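Local coordinates for protein histone-lysine N-methyltransferase family member SUVH9 (Arabidopsis thaliana, PDB 4NJ5) that takes part in gene silencing and, lacking methyltransferase activity, may bind methylated DNA and recruit RNA polymerase V to chromatin, at residues L218-I221 with E222-E226; E165-Y169 with Y170-V174; D82-F86 with R87-C91; L232-A235 with R236-T240. One frame throughout, in Å; residues are numbered along the deposited sequence.

Interaction 1 (L218-I221 with E222-E226)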
loop_
_atom_site.group_PDB
_atom_site.type_symbol
_atom_site.label_atom_id
_atom_site.label_comp_id
_atom_site.label_asym_id
_atom_site.label_seq_id
_atom_site.Cartn_x
_atom_site.Cartn_y
_atom_site.Cartn_z
ATOM N N LEU A 218 28.468 -5.770 6.457
ATOM C CA LEU A 218 27.626 -4.636 6.811
ATOM C C LEU A 218 26.967 -4.853 8.168
ATOM O O LEU A 218 26.424 -5.923 8.441
ATOM C CB LEU A 218 26.549 -4.417 5.746
ATOM C CG LEU A 218 26.873 -3.451 4.604
ATOM C CD1 LEU A 218 28.096 -3.906 3.825
ATOM C CD2 LEU A 218 25.675 -3.300 3.680
ATOM N N GLU A 219 27.024 -3.833 9.017
ATOM C CA GLU A 219 26.402 -3.899 10.331
ATOM C C GLU A 219 25.453 -2.725 10.517
ATOM O O GLU A 219 25.795 -1.585 10.198
ATOM C CB GLU A 219 27.461 -3.917 11.435
ATOM C CG GLU A 219 28.172 -5.254 11.580
ATOM C CD GLU A 219 29.271 -5.229 12.627
ATOM O OE1 GLU A 219 29.411 -4.203 13.325
ATOM O OE2 GLU A 219 29.997 -6.239 12.747
ATOM N N ARG A 220 24.261 -3.010 11.030
ATOM C CA ARG A 220 23.240 -1.984 11.183
ATOM C C ARG A 220 23.609 -0.961 12.253
ATOM O O ARG A 220 24.186 -1.305 13.283
ATOM C CB ARG A 220 21.884 -2.620 11.494
ATOM C CG ARG A 220 20.710 -1.675 11.319
ATOM C CD ARG A 220 19.411 -2.437 11.132
ATOM N NE ARG A 220 18.313 -1.554 10.749
ATOM C CZ ARG A 220 17.376 -1.119 11.584
ATOM N NH1 ARG A 220 17.394 -1.489 12.857
ATOM N NH2 ARG A 220 16.414 -0.321 11.143
ATOM N N ILE A 221 23.280 0.299 11.988
ATOM C CA ILE A 221 23.501 1.373 12.948
ATOM C C ILE A 221 22.536 1.221 14.113
ATOM O O ILE A 221 21.355 0.949 13.918
ATOM C CB ILE A 221 23.291 2.764 12.314
ATOM C CG1 ILE A 221 24.073 2.891 11.005
ATOM C CG2 ILE A 221 23.687 3.867 13.291
ATOM C CD1 ILE A 221 25.507 2.495 11.120
ATOM N N GLU A 222 23.049 1.405 15.324
ATOM C CA GLU A 222 22.270 1.232 16.543
ATOM C C GLU A 222 21.203 2.318 16.708
ATOM O O GLU A 222 21.379 3.450 16.255
ATOM C CB GLU A 222 23.216 1.234 17.748
ATOM C CG GLU A 222 22.810 0.316 18.886
ATOM C CD GLU A 222 24.003 -0.132 19.716
ATOM O OE1 GLU A 222 25.153 0.153 19.312
ATOM O OE2 GLU A 222 23.794 -0.770 20.770
ATOM N N GLY A 223 20.094 1.962 17.351
ATOM C CA GLY A 223 19.081 2.932 17.729
ATOM C C GLY A 223 18.029 3.260 16.683
ATOM O O GLY A 223 17.294 4.237 16.828
ATOM N N GLN A 224 17.946 2.455 15.630
ATOM C CA GLN A 224 16.943 2.680 14.594
ATOM C C GLN A 224 15.673 1.891 14.871
ATOM O O GLN A 224 15.680 0.929 15.638
ATOM C CB GLN A 224 17.486 2.291 13.218
ATOM C CG GLN A 224 18.547 3.224 12.665
ATOM C CD GLN A 224 19.088 2.740 11.337
ATOM O OE1 GLN A 224 18.794 3.311 10.287
ATOM N NE2 GLN A 224 19.880 1.677 11.376
ATOM N N ALA A 225 14.582 2.302 14.237
ATOM C CA ALA A 225 13.334 1.560 14.307
ATOM C C ALA A 225 13.524 0.164 13.729
ATOM O O ALA A 225 14.455 -0.075 12.952
ATOM C CB ALA A 225 12.241 2.295 13.555
ATOM N N GLU A 226 12.639 -0.751 14.119
ATOM C CA GLU A 226 12.662 -2.128 13.643
ATOM C C GLU A 226 12.714 -2.172 12.118
ATOM O O GLU A 226 12.066 -1.375 11.442
ATOM C CB GLU A 226 11.420 -2.880 14.142
ATOM C CG GLU A 226 11.452 -4.387 13.903
ATOM C CD GLU A 226 10.168 -5.087 14.330
ATOM O OE1 GLU A 226 9.216 -4.399 14.758
ATOM O OE2 GLU A 226 10.107 -6.331 14.231
HETATM O O HOH W 1 19.167 0.017 14.757
#
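Arg220 and Gln224 show how a chain leaving a strand can be fastened to the loop that follows it, chiefly by hydrogen bonds to main-chain carbonyls. One belongs to the guanidinium: NH2 of Arg220 donates to O of Ala225 over 2.7 Å, the oxygen lying close to the guanidinium plane and the N-H pointing at it with an angle of 158°. NH1 of Arg220 adds a weak second bond to the same oxygen. The reach is explained by a chain extended from CG to NE that starts with CG anti to the backbone N (chi1 -165°). In the other direction, NE2 of Gln224 donates to O of Ile221 over 3.0 Å, and a water bridges that same carbonyl oxygen to N of Gln224. Stacking joins the two side chains as well, since the Gln224 amide lies over one guanidinium face with the planes 19° apart, NE2 of Gln224 being 3.6 Å from NE of Arg220 and offset toward the rim. A methionine in place of Arg220 would probably leave the Ala225 carbonyl without its charged donor and the Gln224 amide without its flat partner. The contact lies at the surface, where strand 212-220 runs out toward helix 228-240; NE of Arg220 bonds to O of Asp194 and OE1 of Gln224 to N of Leu196, which ties the turn to the neighbouring strand 190-206.

Interaction 2 (E165-Y169 with Y170-V174)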
loop_
_atom_site.group_PDB
_atom_site.type_symbol
_atom_site.label_atom_id
_atom_site.label_comp_id
_atom_site.label_asym_id
_atom_site.label_seq_id
_atom_site.Cartn_x
_atom_site.Cartn_y
_atom_site.Cartn_z
ATOM N N GLU A 165 34.467 -0.165 -0.643
ATOM C CA GLU A 165 35.720 -0.078 0.104
ATOM C C GLU A 165 35.912 1.302 0.731
ATOM O O GLU A 165 36.221 1.434 1.916
ATOM C CB GLU A 165 36.891 -0.427 -0.823
ATOM C CG GLU A 165 38.198 0.281 -0.505
ATOM C CD GLU A 165 38.863 -0.247 0.748
ATOM O OE1 GLU A 165 38.624 -1.419 1.107
ATOM O OE2 GLU A 165 39.632 0.514 1.369
ATOM N N ARG A 166 35.710 2.327 -0.082
ATOM C CA ARG A 166 35.873 3.697 0.362
ATOM C C ARG A 166 34.858 4.067 1.441
ATOM O O ARG A 166 35.185 4.780 2.392
ATOM C CB ARG A 166 35.755 4.654 -0.824
ATOM C CG ARG A 166 37.073 5.290 -1.221
ATOM C CD ARG A 166 38.156 4.250 -1.475
ATOM N NE ARG A 166 39.486 4.807 -1.243
ATOM C CZ ARG A 166 40.175 4.648 -0.118
ATOM N NH1 ARG A 166 39.670 3.927 0.875
ATOM N NH2 ARG A 166 41.374 5.199 0.011
ATOM N N SER A 167 33.629 3.581 1.296
ATOM C CA SER A 167 32.606 3.839 2.302
ATOM C C SER A 167 32.958 3.168 3.623
ATOM O O SER A 167 32.666 3.708 4.692
ATOM C CB SER A 167 31.222 3.408 1.813
ATOM O OG SER A 167 30.655 4.405 0.981
ATOM N N MET A 168 33.590 1.997 3.554
ATOM C CA MET A 168 34.119 1.380 4.767
ATOM C C MET A 168 35.165 2.291 5.377
ATOM O O MET A 168 35.150 2.560 6.578
ATOM C CB MET A 168 34.763 0.024 4.486
ATOM C CG MET A 168 35.486 -0.539 5.709
ATOM S SD MET A 168 36.352 -2.091 5.420
ATOM C CE MET A 168 37.605 -1.558 4.254
ATOM N N TYR A 169 36.073 2.762 4.529
ATOM C CA TYR A 169 37.182 3.595 4.973
ATOM C C TYR A 169 36.712 4.890 5.626
ATOM O O TYR A 169 37.220 5.273 6.679
ATOM C CB TYR A 169 38.113 3.900 3.798
ATOM C CG TYR A 169 39.262 4.829 4.125
ATOM C CD1 TYR A 169 40.473 4.332 4.589
ATOM C CD2 TYR A 169 39.140 6.201 3.952
ATOM C CE1 TYR A 169 41.525 5.177 4.880
ATOM C CE2 TYR A 169 40.183 7.051 4.242
ATOM C CZ TYR A 169 41.374 6.536 4.704
ATOM O OH TYR A 169 42.420 7.382 4.993
ATOM N N TYR A 170 35.746 5.561 5.006
ATOM C CA TYR A 170 35.300 6.864 5.497
ATOM C C TYR A 170 34.116 6.770 6.458
ATOM O O TYR A 170 33.558 7.788 6.864
ATOM C CB TYR A 170 34.974 7.802 4.330
ATOM C CG TYR A 170 36.176 8.169 3.485
ATOM C CD1 TYR A 170 37.089 9.125 3.917
ATOM C CD2 TYR A 170 36.396 7.565 2.256
ATOM C CE1 TYR A 170 38.191 9.463 3.148
ATOM C CE2 TYR A 170 37.490 7.894 1.481
ATOM C CZ TYR A 170 38.388 8.840 1.930
ATOM O OH TYR A 170 39.472 9.170 1.151
ATOM N N GLY A 171 33.745 5.546 6.823
ATOM C CA GLY A 171 32.658 5.314 7.758
ATOM C C GLY A 171 31.311 5.810 7.270
ATOM O O GLY A 171 30.507 6.324 8.048
ATOM N N ILE A 172 31.061 5.642 5.976
ATOM C CA ILE A 172 29.849 6.161 5.349
ATOM C C ILE A 172 28.591 5.385 5.721
ATOM O O ILE A 172 28.552 4.157 5.636
ATOM C CB ILE A 172 29.985 6.195 3.810
ATOM C CG1 ILE A 172 31.049 7.217 3.401
ATOM C CG2 ILE A 172 28.648 6.505 3.149
ATOM C CD1 ILE A 172 30.822 8.603 3.966
ATOM N N GLU A 173 27.565 6.115 6.146
ATOM C CA GLU A 173 26.245 5.539 6.334
ATOM C C GLU A 173 25.726 5.028 4.999
ATOM O O GLU A 173 25.589 5.796 4.046
ATOM C CB GLU A 173 25.277 6.594 6.857
ATOM C CG GLU A 173 25.370 6.871 8.338
ATOM C CD GLU A 173 24.450 8.001 8.772
ATOM O OE1 GLU A 173 24.354 9.011 8.044
ATOM O OE2 GLU A 173 23.812 7.877 9.840
ATOM N N VAL A 174 25.428 3.736 4.935
ATOM C CA VAL A 174 24.924 3.124 3.710
ATOM C C VAL A 174 23.471 2.679 3.864
ATOM O O VAL A 174 23.134 1.951 4.794
ATOM C CB VAL A 174 25.788 1.918 3.304
ATOM C CG1 VAL A 174 25.170 1.186 2.126
ATOM C CG2 VAL A 174 27.213 2.360 2.989
HETATM O O HOH W 2 30.514 2.631 5.967
#
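O of Ser167 is gripped from two directions: N of Ile172 donates to it over 2.8 Å, in the carbonyl plane, and a water donates to it over 2.7 Å. The same water also donates to O of Ile172, so the turn is closed by a direct bond and a bridged one. N of Tyr170 keeps the helical pattern for one more step by bonding to O of Arg166, also at 2.8 Å, while N of Gly171 reaches O of Met168 weakly. Beside this backbone framework two tyrosines form a T-shaped pair. The edge of Tyr169 comes down on the face of Tyr170 with the planes at 79°, and CD2 of Tyr169 sits 3.2 Å above the ring plane of Tyr170, over its centre. With CG anti to its carbonyl carbon (chi1 -65°), Tyr170 turns its ring back along the helix end, where CG of Arg166 meets the ring edge, 3.8 Å from CE2 of Tyr170. NE of Arg166 and OH of Tyr170 share OE2 of Glu115. Replacing Tyr170 with an alanine would probably leave the Tyr169 edge without a face to rest on and Glu115 without the phenol that reaches it. Gly171, at positive phi, is the C-prime residue of a Schellman motif, which ends helix 159-169 and turns the chain toward strand 174-180 of the SRA domain.

Interaction 3 (D82-F86 with R87-C91)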
loop_
_atom_site.group_PDB
_atom_site.type_symbol
_atom_site.label_atom_id
_atom_site.label_comp_id
_atom_site.label_asym_id
_atom_site.label_seq_id
_atom_site.Cartn_x
_atom_site.Cartn_y
_atom_site.Cartn_z
ATOM N N ASP A 82 9.094 1.441 5.016
ATOM C CA ASP A 82 8.390 1.791 3.789
ATOM C C ASP A 82 8.612 0.694 2.758
ATOM O O ASP A 82 9.723 0.183 2.618
ATOM C CB ASP A 82 8.865 3.136 3.240
ATOM C CG ASP A 82 8.383 4.309 4.069
ATOM O OD1 ASP A 82 7.504 4.105 4.934
ATOM O OD2 ASP A 82 8.874 5.437 3.850
ATOM N N ILE A 83 7.545 0.323 2.056
ATOM C CA ILE A 83 7.625 -0.714 1.035
ATOM C C ILE A 83 7.489 -0.137 -0.366
ATOM O O ILE A 83 6.836 0.890 -0.573
ATOM C CB ILE A 83 6.554 -1.803 1.228
ATOM C CG1 ILE A 83 5.157 -1.176 1.259
ATOM C CG2 ILE A 83 6.833 -2.604 2.491
ATOM C CD1 ILE A 83 4.032 -2.188 1.254
ATOM N N PHE A 84 8.115 -0.818 -1.321
ATOM C CA PHE A 84 8.105 -0.413 -2.720
ATOM C C PHE A 84 7.986 -1.662 -3.586
ATOM O O PHE A 84 8.366 -2.752 -3.161
ATOM C CB PHE A 84 9.382 0.360 -3.050
ATOM C CG PHE A 84 9.599 1.553 -2.168
ATOM C CD1 PHE A 84 10.290 1.434 -0.974
ATOM C CD2 PHE A 84 9.091 2.792 -2.521
ATOM C CE1 PHE A 84 10.474 2.529 -0.153
ATOM C CE2 PHE A 84 9.275 3.892 -1.707
ATOM C CZ PHE A 84 9.967 3.760 -0.521
ATOM N N PHE A 85 7.462 -1.507 -4.798
ATOM C CA PHE A 85 7.176 -2.669 -5.640
ATOM C C PHE A 85 8.051 -2.770 -6.884
ATOM O O PHE A 85 8.051 -3.792 -7.566
ATOM C CB PHE A 85 5.703 -2.679 -6.038
ATOM C CG PHE A 85 4.768 -2.685 -4.870
ATOM C CD1 PHE A 85 4.688 -3.790 -4.040
ATOM C CD2 PHE A 85 3.968 -1.585 -4.598
ATOM C CE1 PHE A 85 3.825 -3.804 -2.959
ATOM C CE2 PHE A 85 3.099 -1.591 -3.521
ATOM C CZ PHE A 85 3.028 -2.702 -2.698
ATOM N N PHE A 86 8.791 -1.709 -7.179
ATOM C CA PHE A 86 9.630 -1.680 -8.367
ATOM C C PHE A 86 10.975 -1.036 -8.067
ATOM O O PHE A 86 11.075 -0.157 -7.207
ATOM C CB PHE A 86 8.936 -0.911 -9.495
ATOM C CG PHE A 86 7.577 -1.444 -9.859
ATOM C CD1 PHE A 86 6.429 -0.860 -9.343
ATOM C CD2 PHE A 86 7.444 -2.520 -10.725
ATOM C CE1 PHE A 86 5.176 -1.340 -9.678
ATOM C CE2 PHE A 86 6.189 -3.007 -11.067
ATOM C CZ PHE A 86 5.053 -2.415 -10.542
ATOM N N ARG A 87 12.007 -1.472 -8.781
ATOM C CA ARG A 87 13.330 -0.882 -8.642
ATOM C C ARG A 87 13.333 0.603 -8.985
ATOM O O ARG A 87 13.921 1.405 -8.279
ATOM C CB ARG A 87 14.339 -1.621 -9.518
ATOM C CG ARG A 87 14.612 -3.046 -9.111
ATOM C CD ARG A 87 15.381 -3.104 -7.815
ATOM N NE ARG A 87 16.656 -3.800 -7.953
ATOM C CZ ARG A 87 17.828 -3.188 -8.065
ATOM N NH1 ARG A 87 18.943 -3.892 -8.189
ATOM N NH2 ARG A 87 17.879 -1.869 -8.048
ATOM N N PHE A 88 12.668 0.962 -10.075
ATOM C CA PHE A 88 12.662 2.344 -10.548
ATOM C C PHE A 88 12.016 3.258 -9.514
ATOM O O PHE A 88 12.418 4.416 -9.333
ATOM C CB PHE A 88 11.910 2.438 -11.869
ATOM C CG PHE A 88 12.630 3.224 -12.924
ATOM C CD1 PHE A 88 12.589 4.607 -12.923
ATOM C CD2 PHE A 88 13.333 2.577 -13.927
ATOM C CE1 PHE A 88 13.242 5.333 -13.905
ATOM C CE2 PHE A 88 13.982 3.296 -14.906
ATOM C CZ PHE A 88 13.934 4.678 -14.895
ATOM N N GLU A 89 11.011 2.718 -8.836
ATOM C CA GLU A 89 10.347 3.412 -7.743
ATOM C C GLU A 89 11.372 3.896 -6.714
ATOM O O GLU A 89 11.268 5.010 -6.202
ATOM C CB GLU A 89 9.321 2.484 -7.087
ATOM C CG GLU A 89 8.369 3.170 -6.142
ATOM C CD GLU A 89 7.242 2.259 -5.684
ATOM O OE1 GLU A 89 7.234 1.069 -6.073
ATOM O OE2 GLU A 89 6.366 2.733 -4.929
ATOM N N LEU A 90 12.372 3.060 -6.438
ATOM C CA LEU A 90 13.443 3.416 -5.512
ATOM C C LEU A 90 14.238 4.616 -6.011
ATOM O O LEU A 90 14.747 5.404 -5.214
ATOM C CB LEU A 90 14.381 2.229 -5.299
ATOM C CG LEU A 90 13.723 0.969 -4.737
ATOM C CD1 LEU A 90 14.729 -0.170 -4.659
ATOM C CD2 LEU A 90 13.121 1.250 -3.371
ATOM N N CYS A 91 14.348 4.744 -7.330
ATOM C CA CYS A 91 15.033 5.882 -7.928
ATOM C C CYS A 91 14.196 7.133 -7.729
ATOM O O CYS A 91 14.724 8.202 -7.409
ATOM C CB CYS A 91 15.277 5.658 -9.422
ATOM S SG CYS A 91 16.183 4.159 -9.813
#
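In the junction between strand 83-84 and helix 87-92 of the SRA domain, a carboxylate from the helix reaches back to the backbone just ahead of it. OE1 of Glu89 accepts from N of Phe85 over 2.9 Å with a nearly straight N-H angle of 166°, the donor standing above the carboxylate plane. N of Phe86 adds a weak bond to the same oxygen at 3.4 Å, which places OE1 across two successive amides. The extended Glu89 side chain, CG anti to the backbone N (chi1 -168°), spans the distance from the first helical turn to these amides. Two rings turn their edges to the carboxylate. CD2 of Phe84 lies 3.6 Å from OE2 of Glu89, with ring and carboxylate planes almost perpendicular at 88°. The Phe86 ring is much less steeply inclined to the carboxylate, its CD1 being 3.9 Å from OE1 of Glu89. CD2 of Leu90 packs 3.7 Å from CD1 of Phe84. OE2 of Glu89 makes a salt bridge to Arg20 of helix 8-35, an arginine that also bonds to O of Ile83. The buried carboxylate thus has both oxygens engaged: one takes main-chain hydrogens, the other a positive charge. Such a balance is likely to favour the ionised form of Glu89 in a buried position.

Interaction 4 (L232-A235 with R236-T240)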
loop_
_atom_site.group_PDB
_atom_site.type_symbol
_atom_site.label_atom_id
_atom_site.label_comp_id
_atom_site.label_asym_id
_atom_site.label_seq_id
_atom_site.Cartn_x
_atom_site.Cartn_y
_atom_site.Cartn_z
ATOM N N LEU A 232 7.849 -7.862 7.771
ATOM C CA LEU A 232 7.328 -8.656 6.663
ATOM C C LEU A 232 7.324 -10.145 6.994
ATOM O O LEU A 232 6.291 -10.825 6.873
ATOM C CB LEU A 232 8.156 -8.412 5.396
ATOM C CG LEU A 232 7.601 -7.494 4.302
ATOM C CD1 LEU A 232 6.439 -6.671 4.807
ATOM C CD2 LEU A 232 8.693 -6.582 3.763
ATOM N N LYS A 233 8.485 -10.649 7.410
ATOM C CA LYS A 233 8.618 -12.066 7.732
ATOM C C LYS A 233 7.677 -12.450 8.872
ATOM O O LYS A 233 7.048 -13.509 8.848
ATOM C CB LYS A 233 10.073 -12.415 8.061
ATOM C CG LYS A 233 11.013 -12.281 6.865
ATOM C CD LYS A 233 12.335 -13.014 7.078
ATOM C CE LYS A 233 13.463 -12.057 7.446
ATOM N NZ LYS A 233 14.793 -12.737 7.457
ATOM N N PHE A 234 7.568 -11.559 9.852
ATOM C CA PHE A 234 6.666 -11.744 10.982
ATOM C C PHE A 234 5.204 -11.883 10.541
ATOM O O PHE A 234 4.499 -12.807 10.972
ATOM C CB PHE A 234 6.822 -10.575 11.957
ATOM C CG PHE A 234 6.039 -10.733 13.222
ATOM C CD1 PHE A 234 6.508 -11.540 14.245
ATOM C CD2 PHE A 234 4.837 -10.070 13.393
ATOM C CE1 PHE A 234 5.787 -11.687 15.417
ATOM C CE2 PHE A 234 4.112 -10.212 14.560
ATOM C CZ PHE A 234 4.587 -11.022 15.574
ATOM N N ALA A 235 4.753 -10.972 9.680
ATOM C CA ALA A 235 3.384 -11.009 9.156
ATOM C C ALA A 235 3.107 -12.309 8.404
ATOM O O ALA A 235 2.089 -12.991 8.637
ATOM C CB ALA A 235 3.137 -9.815 8.246
ATOM N N ARG A 236 4.022 -12.647 7.501
ATOM C CA ARG A 236 3.925 -13.889 6.742
ATOM C C ARG A 236 3.772 -15.090 7.671
ATOM O O ARG A 236 2.892 -15.942 7.484
ATOM C CB ARG A 236 5.160 -14.038 5.853
ATOM C CG ARG A 236 5.355 -15.431 5.276
ATOM C CD ARG A 236 6.781 -15.624 4.796
ATOM N NE ARG A 236 7.078 -14.889 3.568
ATOM C CZ ARG A 236 8.303 -14.660 3.109
ATOM N NH1 ARG A 236 9.353 -15.098 3.783
ATOM N NH2 ARG A 236 8.474 -13.984 1.982
ATOM N N THR A 237 4.631 -15.136 8.686
ATOM C CA THR A 237 4.610 -16.228 9.654
ATOM C C THR A 237 3.266 -16.261 10.385
ATOM O O THR A 237 2.748 -17.330 10.720
ATOM C CB THR A 237 5.756 -16.107 10.671
ATOM O OG1 THR A 237 6.997 -16.036 9.963
ATOM C CG2 THR A 237 5.767 -17.298 11.612
ATOM N N LEU A 238 2.698 -15.084 10.625
ATOM C CA LEU A 238 1.371 -14.994 11.220
ATOM C C LEU A 238 0.315 -15.577 10.293
ATOM O O LEU A 238 -0.730 -16.042 10.750
ATOM C CB LEU A 238 1.029 -13.545 11.552
ATOM C CG LEU A 238 1.785 -12.940 12.728
ATOM C CD1 LEU A 238 1.228 -11.560 13.029
ATOM C CD2 LEU A 238 1.677 -13.849 13.940
ATOM N N LYS A 239 0.579 -15.542 8.991
ATOM C CA LYS A 239 -0.330 -16.186 8.044
ATOM C C LYS A 239 -0.132 -17.701 7.977
ATOM O O LYS A 239 -1.077 -18.433 7.685
ATOM C CB LYS A 239 -0.186 -15.590 6.643
ATOM C CG LYS A 239 -0.546 -14.121 6.552
ATOM C CD LYS A 239 -0.168 -13.557 5.195
ATOM C CE LYS A 239 -0.913 -14.259 4.075
ATOM N NZ LYS A 239 -0.627 -13.627 2.759
ATOM N N THR A 240 1.085 -18.178 8.234
ATOM C CA THR A 240 1.352 -19.615 8.092
ATOM C C THR A 240 1.421 -20.410 9.403
ATOM O O THR A 240 0.974 -21.558 9.458
ATOM C CB THR A 240 2.631 -19.897 7.265
ATOM O OG1 THR A 240 3.773 -19.353 7.937
ATOM C CG2 THR A 240 2.520 -19.289 5.875
#
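Leu238 lies over one face of the Phe234 ring, one helical turn further along, with its CD1 3.5 Å from CE2 of Phe234. CG of Leu238 is the atom above the face, 4.0 Å from the same CE2, so the branch point and one methyl share the contact. Phe234 sends CG anti to its backbone N (chi1 -174°), a course that carries the ring alongside the helix toward Leu238 although its first bond points away. Beneath the pair the main chain repeats the i to i+4 pattern: N of Arg236 bonds almost straight to O of Leu232, N of Leu238 to O of Phe234, and N of Lys239 to O of Ala235. At Lys233 the pattern gains an extra donor. Its carbonyl O accepts from N of Thr237 at 2.9 Å and from OG1 of Thr237 at 2.8 Å, and the two come from opposite faces of the carbonyl plane, the hydroxyl standing 37° out of it. OG1 is placed there by lying anti to the carbonyl carbon of Thr237 (chi1 -56°). The hydroxyl thereby places its proton within its own helix. Further round, the aliphatic part of Lys239 passes Ala235, with CG of Lys239 3.5 Å from O of Ala235, while NZ of Lys239 forms salt bridges with Glu183 and Asp379. Ala235 itself touches Met497. Together these features are those of an alpha-helix whose threonine side chain bonds back to the carbonyl four residues earlier, here in the final turns of helix 228-240.

Along the chain the contacts come in the order interaction 3, interaction 2, interaction 1, interaction 4. The first three fall within the SRA domain. Interactions 1 and 3 both reach its mixed sheet, with centres about 21 Å apart, and strand 190-206 runs past all three. Interaction 2 is about 16 Å from interaction 1 between centres, and their nearest atoms stay about 5 Å apart. Interaction 4 follows interaction 1 directly, since strand 212-220 leads into helix 228-240, yet its centre is about 34 Å from that of interaction 2. None of the four touch. Interactions 1 to 3 lie at strand or helix ends where the chain turns, interaction 4 within a helix, all away from the zinc cluster.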